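Local structure of cyclic di-GMP-binding protein XC_3703 (5B7W) at residues 97-111 / 144-156. The protein binds the bacterial second messenger cyclic di-GMP, regulates virulence and biofilm formation and, when free of the nucleotide, promotes binding of a transcriptional regulator to its target genes. Residues are numbered along the deposited sequence; the frame is centred on the assembly and turned at random.
Sequences KQGIEQKQAKQLVAK and VLKKADFELPLQF
One face of the F150 ring carries L108, whose CD2 sits 3.9 Å from the ring centroid and 17° off its normal, a CH-pi contact displaced toward the rim. L152 O lies at the ring edge, in plane, while Q104 CB approaches CZ of F150 obliquely at 3.4 Å. A chi1 of -157°, which turns CG away from the backbone N, carries the F150 ring against helix 102-114, where branched L108 fits it; L108 CD2 also meets L145 CD2 at 3.8 Å. Q104 bends at chi2, turning its amide back to the N-cap residue: NE2 donates to E101 OE2 and OE1 accepts from E101 N, leaving methylenes for F150 and L152. Before the helix, the long K97 chain, bent at chi3, donates from NZ to E151 O at 2.9 Å, meeting the carbonyl almost head-on. L152 CD2 lies 3.4 Å from O of G99, where (phi 81°) a CB would jam against the preceding carbonyl O, so glycine fits; I100 CD1 touches L154 CD2. In this RRM-like domain the contact joins lead-in 97-101 and helix 102-114, as far as K111, to the connection between helix 135-146 and strand 155-160; I100, L145 and L154 also touch V6 of strand 3-7, and L108 touches L128 of strand 127-132.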
loop_
_atom_site.group_PDB
_atom_site.type_symbol
_atom_site.label_atom_id
_atom_site.label_comp_id
_atom_site.label_asym_id
_atom_site.label_seq_id
_atom_site.Cartn_x
_atom_site.Cartn_y
_atom_site.Cartn_z
ATOM N N LYS A 97 1.645 -3.192 -2.567
ATOM C CA LYS A 97 0.494 -3.299 -3.455
ATOM C C LYS A 97 0.089 -1.925 -3.978
ATOM O O LYS A 97 -0.031 -0.965 -3.210
ATOM C CB LYS A 97 -0.680 -3.954 -2.728
ATOM C CG LYS A 97 -0.424 -5.388 -2.288
ATOM C CD LYS A 97 -1.590 -5.930 -1.474
ATOM C CE LYS A 97 -1.902 -5.042 -0.279
ATOM N NZ LYS A 97 -3.051 -5.556 0.520
ATOM N N GLN A 98 -0.107 -1.837 -5.293
ATOM C CA GLN A 98 -0.552 -0.621 -5.959
ATOM C C GLN A 98 -1.538 -0.993 -7.054
ATOM O O GLN A 98 -1.444 -2.066 -7.658
ATOM C CB GLN A 98 0.624 0.170 -6.558
ATOM C CG GLN A 98 1.765 0.434 -5.588
ATOM C CD GLN A 98 3.125 0.407 -6.254
ATOM O OE1 GLN A 98 3.551 1.385 -6.870
ATOM N NE2 GLN A 98 3.818 -0.723 -6.137
ATOM N N GLY A 99 -2.486 -0.093 -7.311
ATOM C CA GLY A 99 -3.512 -0.347 -8.303
ATOM C C GLY A 99 -4.638 -1.203 -7.763
ATOM O O GLY A 99 -4.429 -2.006 -6.850
ATOM N N ILE A 100 -5.836 -1.046 -8.314
ATOM C CA ILE A 100 -7.007 -1.785 -7.858
ATOM C C ILE A 100 -7.296 -2.884 -8.872
ATOM O O ILE A 100 -7.777 -2.614 -9.978
ATOM C CB ILE A 100 -8.219 -0.866 -7.657
ATOM C CG1 ILE A 100 -7.885 0.230 -6.642
ATOM C CG2 ILE A 100 -9.418 -1.671 -7.182
ATOM C CD1 ILE A 100 -9.001 1.229 -6.431
ATOM N N GLU A 101 -6.999 -4.125 -8.492
ATOM C CA GLU A 101 -7.243 -5.269 -9.354
ATOM C C GLU A 101 -8.744 -5.485 -9.540
ATOM O O GLU A 101 -9.577 -4.946 -8.806
ATOM C CB GLU A 101 -6.595 -6.527 -8.775
ATOM C CG GLU A 101 -5.116 -6.377 -8.444
ATOM C CD GLU A 101 -4.652 -7.352 -7.376
ATOM O OE1 GLU A 101 -3.623 -7.075 -6.724
ATOM O OE2 GLU A 101 -5.315 -8.394 -7.187
ATOM N N GLN A 102 -9.082 -6.297 -10.546
ATOM C CA GLN A 102 -10.485 -6.575 -10.838
ATOM C C GLN A 102 -11.185 -7.229 -9.655
ATOM O O GLN A 102 -12.389 -7.030 -9.459
ATOM C CB GLN A 102 -10.594 -7.461 -12.079
ATOM C CG GLN A 102 -11.243 -6.778 -13.270
ATOM C CD GLN A 102 -11.076 -7.564 -14.555
ATOM O OE1 GLN A 102 -11.101 -8.795 -14.552
ATOM N NE2 GLN A 102 -10.906 -6.854 -15.665
ATOM N N LYS A 103 -10.451 -8.006 -8.856
ATOM C CA LYS A 103 -11.024 -8.609 -7.658
ATOM C C LYS A 103 -11.485 -7.536 -6.677
ATOM O O LYS A 103 -12.651 -7.506 -6.267
ATOM C CB LYS A 103 -9.996 -9.536 -7.008
ATOM C CG LYS A 103 -10.398 -10.068 -5.644
ATOM C CD LYS A 103 -11.606 -10.981 -5.739
ATOM C CE LYS A 103 -11.372 -12.268 -4.968
ATOM N NZ LYS A 103 -10.638 -12.025 -3.695
ATOM N N GLN A 104 -10.576 -6.637 -6.296
ATOM C CA GLN A 104 -10.916 -5.599 -5.330
ATOM C C GLN A 104 -11.855 -4.555 -5.923
ATOM O O GLN A 104 -12.634 -3.937 -5.189
ATOM C CB GLN A 104 -9.640 -4.938 -4.809
ATOM C CG GLN A 104 -8.655 -5.907 -4.164
ATOM C CD GLN A 104 -7.674 -6.510 -5.157
ATOM O OE1 GLN A 104 -6.859 -5.807 -5.740
ATOM N NE2 GLN A 104 -7.750 -7.818 -5.347
ATOM N N ALA A 105 -11.797 -4.345 -7.242
ATOM C CA ALA A 105 -12.666 -3.361 -7.880
ATOM C C ALA A 105 -14.129 -3.779 -7.789
ATOM O O ALA A 105 -14.986 -2.991 -7.376
ATOM C CB ALA A 105 -12.250 -3.156 -9.337
ATOM N N LYS A 106 -14.433 -5.022 -8.174
ATOM C CA LYS A 106 -15.794 -5.529 -8.035
ATOM C C LYS A 106 -16.256 -5.508 -6.586
ATOM O O LYS A 106 -17.439 -5.263 -6.315
ATOM C CB LYS A 106 -15.888 -6.949 -8.580
ATOM C CG LYS A 106 -15.598 -7.074 -10.051
ATOM C CD LYS A 106 -15.200 -8.493 -10.366
ATOM C CE LYS A 106 -15.216 -8.734 -11.852
ATOM N NZ LYS A 106 -15.337 -10.177 -12.172
ATOM N N GLN A 107 -15.354 -5.795 -5.645
ATOM C CA GLN A 107 -15.681 -5.550 -4.249
ATOM C C GLN A 107 -16.012 -4.083 -4.029
ATOM O O GLN A 107 -16.967 -3.762 -3.315
ATOM C CB GLN A 107 -14.542 -6.000 -3.334
ATOM C CG GLN A 107 -14.199 -7.473 -3.492
ATOM C CD GLN A 107 -13.134 -7.936 -2.520
ATOM O OE1 GLN A 107 -12.807 -7.223 -1.576
ATOM N NE2 GLN A 107 -12.576 -9.124 -2.754
ATOM N N LEU A 108 -15.268 -3.175 -4.671
ATOM C CA LEU A 108 -15.553 -1.764 -4.449
ATOM C C LEU A 108 -16.913 -1.380 -5.011
ATOM O O LEU A 108 -17.613 -0.546 -4.426
ATOM C CB LEU A 108 -14.450 -0.869 -5.009
ATOM C CG LEU A 108 -13.220 -0.790 -4.107
ATOM C CD1 LEU A 108 -12.202 0.214 -4.657
ATOM C CD2 LEU A 108 -13.664 -0.425 -2.704
ATOM N N VAL A 109 -17.332 -2.008 -6.110
ATOM C CA VAL A 109 -18.645 -1.703 -6.670
ATOM C C VAL A 109 -19.745 -2.278 -5.779
ATOM O O VAL A 109 -20.829 -1.693 -5.648
ATOM C CB VAL A 109 -18.734 -2.212 -8.124
ATOM C CG1 VAL A 109 -20.087 -1.892 -8.764
ATOM C CG2 VAL A 109 -17.604 -1.614 -8.961
ATOM N N ALA A 110 -19.462 -3.396 -5.099
ATOM C CA ALA A 110 -20.529 -4.131 -4.422
ATOM C C ALA A 110 -20.965 -3.454 -3.122
ATOM O O ALA A 110 -22.157 -3.436 -2.807
ATOM C CB ALA A 110 -20.113 -5.579 -4.156
ATOM N N LYS A 111 -20.027 -2.909 -2.342
ATOM C CA LYS A 111 -20.446 -2.167 -1.150
ATOM C C LYS A 111 -21.032 -0.807 -1.525
ATOM O O LYS A 111 -21.886 -0.273 -0.805
ATOM C CB LYS A 111 -19.274 -1.964 -0.200
ATOM C CG LYS A 111 -18.524 -3.210 0.252
ATOM C CD LYS A 111 -17.130 -2.751 0.721
ATOM C CE LYS A 111 -16.130 -3.926 0.850
ATOM N NZ LYS A 111 -16.535 -4.965 1.811
ATOM N N VAL A 144 -17.952 7.190 2.249
ATOM C CA VAL A 144 -18.192 5.775 2.519
ATOM C C VAL A 144 -16.930 4.961 2.258
ATOM O O VAL A 144 -16.547 4.103 3.064
ATOM C CB VAL A 144 -19.379 5.262 1.684
ATOM C CG1 VAL A 144 -19.320 3.748 1.544
ATOM C CG2 VAL A 144 -20.695 5.677 2.323
ATOM N N LEU A 145 -16.260 5.224 1.133
ATOM C CA LEU A 145 -15.069 4.455 0.782
ATOM C C LEU A 145 -13.952 4.662 1.800
ATOM O O LEU A 145 -13.192 3.732 2.093
ATOM C CB LEU A 145 -14.594 4.827 -0.622
ATOM C CG LEU A 145 -15.480 4.369 -1.784
ATOM C CD1 LEU A 145 -15.017 4.988 -3.093
ATOM C CD2 LEU A 145 -15.505 2.852 -1.885
ATOM N N LYS A 146 -13.837 5.876 2.347
ATOM C CA LYS A 146 -12.849 6.128 3.393
ATOM C C LYS A 146 -13.114 5.258 4.616
ATOM O O LYS A 146 -12.220 4.552 5.099
ATOM C CB LYS A 146 -12.855 7.607 3.786
ATOM C CG LYS A 146 -12.266 8.564 2.760
ATOM C CD LYS A 146 -12.074 9.944 3.378
ATOM C CE LYS A 146 -11.975 11.035 2.325
ATOM N NZ LYS A 146 -10.606 11.151 1.758
ATOM N N LYS A 147 -14.343 5.294 5.128
ATOM C CA LYS A 147 -14.717 4.566 6.341
ATOM C C LYS A 147 -15.094 3.112 6.078
ATOM O O LYS A 147 -16.008 2.583 6.715
ATOM C CB LYS A 147 -15.864 5.303 7.029
ATOM C CG LYS A 147 -15.524 6.713 7.484
ATOM C CD LYS A 147 -16.689 7.342 8.236
ATOM C CE LYS A 147 -17.164 6.447 9.370
ATOM N NZ LYS A 147 -16.071 6.153 10.338
ATOM N N ALA A 148 -14.410 2.444 5.155
ATOM C CA ALA A 148 -14.714 1.066 4.801
ATOM C C ALA A 148 -13.690 0.117 5.418
ATOM O O ALA A 148 -12.700 0.533 6.023
ATOM C CB ALA A 148 -14.755 0.902 3.279
ATOM N N ASP A 149 -13.944 -1.179 5.260
ATOM C CA ASP A 149 -13.045 -2.227 5.741
ATOM C C ASP A 149 -12.407 -2.873 4.515
ATOM O O ASP A 149 -12.843 -3.923 4.039
ATOM C CB ASP A 149 -13.795 -3.245 6.599
ATOM C CG ASP A 149 -12.867 -4.083 7.455
ATOM O OD1 ASP A 149 -12.545 -3.649 8.582
ATOM O OD2 ASP A 149 -12.457 -5.174 7.004
ATOM N N PHE A 150 -11.358 -2.234 4.005
ATOM C CA PHE A 150 -10.756 -2.607 2.734
ATOM C C PHE A 150 -9.282 -2.939 2.916
ATOM O O PHE A 150 -8.588 -2.317 3.727
ATOM C CB PHE A 150 -10.917 -1.483 1.707
ATOM C CG PHE A 150 -10.833 -1.947 0.287
ATOM C CD1 PHE A 150 -11.713 -2.903 -0.190
ATOM C CD2 PHE A 150 -9.887 -1.421 -0.576
ATOM C CE1 PHE A 150 -11.645 -3.334 -1.495
ATOM C CE2 PHE A 150 -9.816 -1.848 -1.885
ATOM C CZ PHE A 150 -10.697 -2.804 -2.344
ATOM N N GLU A 151 -8.813 -3.921 2.146
ATOM C CA GLU A 151 -7.435 -4.394 2.191
ATOM C C GLU A 151 -6.472 -3.491 1.432
ATOM O O GLU A 151 -5.317 -3.878 1.222
ATOM C CB GLU A 151 -7.356 -5.817 1.631
ATOM C CG GLU A 151 -7.858 -5.947 0.201
ATOM C CD GLU A 151 -7.833 -7.376 -0.300
ATOM O OE1 GLU A 151 -8.921 -7.967 -0.465
ATOM O OE2 GLU A 151 -6.727 -7.910 -0.525
ATOM N N LEU A 152 -6.919 -2.307 1.011
ATOM C CA LEU A 152 -6.085 -1.397 0.244
ATOM C C LEU A 152 -6.280 0.052 0.674
ATOM O O LEU A 152 -7.415 0.480 0.929
ATOM C CB LEU A 152 -6.359 -1.480 -1.264
ATOM C CG LEU A 152 -5.488 -2.379 -2.143
ATOM C CD1 LEU A 152 -5.996 -3.805 -2.157
ATOM C CD2 LEU A 152 -5.390 -1.840 -3.568
ATOM N N PRO A 153 -5.197 0.821 0.733
ATOM C CA PRO A 153 -5.342 2.274 0.879
ATOM C C PRO A 153 -5.963 2.873 -0.372
ATOM O O PRO A 153 -5.621 2.505 -1.497
ATOM C CB PRO A 153 -3.898 2.757 1.075
ATOM C CG PRO A 153 -3.120 1.526 1.458
ATOM C CD PRO A 153 -3.790 0.400 0.744
ATOM N N LEU A 154 -6.890 3.804 -0.163
ATOM C CA LEU A 154 -7.616 4.443 -1.252
ATOM C C LEU A 154 -7.316 5.934 -1.266
ATOM O O LEU A 154 -7.346 6.588 -0.218
ATOM C CB LEU A 154 -9.125 4.217 -1.121
ATOM C CG LEU A 154 -9.624 2.771 -1.174
ATOM C CD1 LEU A 154 -11.144 2.732 -1.111
ATOM C CD2 LEU A 154 -9.115 2.071 -2.425
ATOM N N GLN A 155 -7.020 6.460 -2.450
ATOM C CA GLN A 155 -6.961 7.892 -2.694
ATOM C C GLN A 155 -7.948 8.242 -3.799
ATOM O O GLN A 155 -8.491 7.366 -4.479
ATOM C CB GLN A 155 -5.544 8.344 -3.071
ATOM C CG GLN A 155 -4.463 7.895 -2.102
ATOM C CD GLN A 155 -3.849 6.570 -2.498
ATOM O OE1 GLN A 155 -3.457 6.374 -3.649
ATOM N NE2 GLN A 155 -3.767 5.647 -1.547
ATOM N N PHE A 156 -8.186 9.538 -3.975
ATOM C CA PHE A 156 -9.190 10.008 -4.919
ATOM C C PHE A 156 -8.663 11.236 -5.641
ATOM O O PHE A 156 -8.179 12.175 -5.001
ATOM C CB PHE A 156 -10.507 10.330 -4.199
ATOM C CG PHE A 156 -10.927 9.281 -3.206
ATOM C CD1 PHE A 156 -11.696 8.201 -3.604
ATOM C CD2 PHE A 156 -10.543 9.370 -1.877
ATOM C CE1 PHE A 156 -12.078 7.234 -2.695
ATOM C CE2 PHE A 156 -10.920 8.406 -0.966
ATOM C CZ PHE A 156 -11.689 7.336 -1.374
#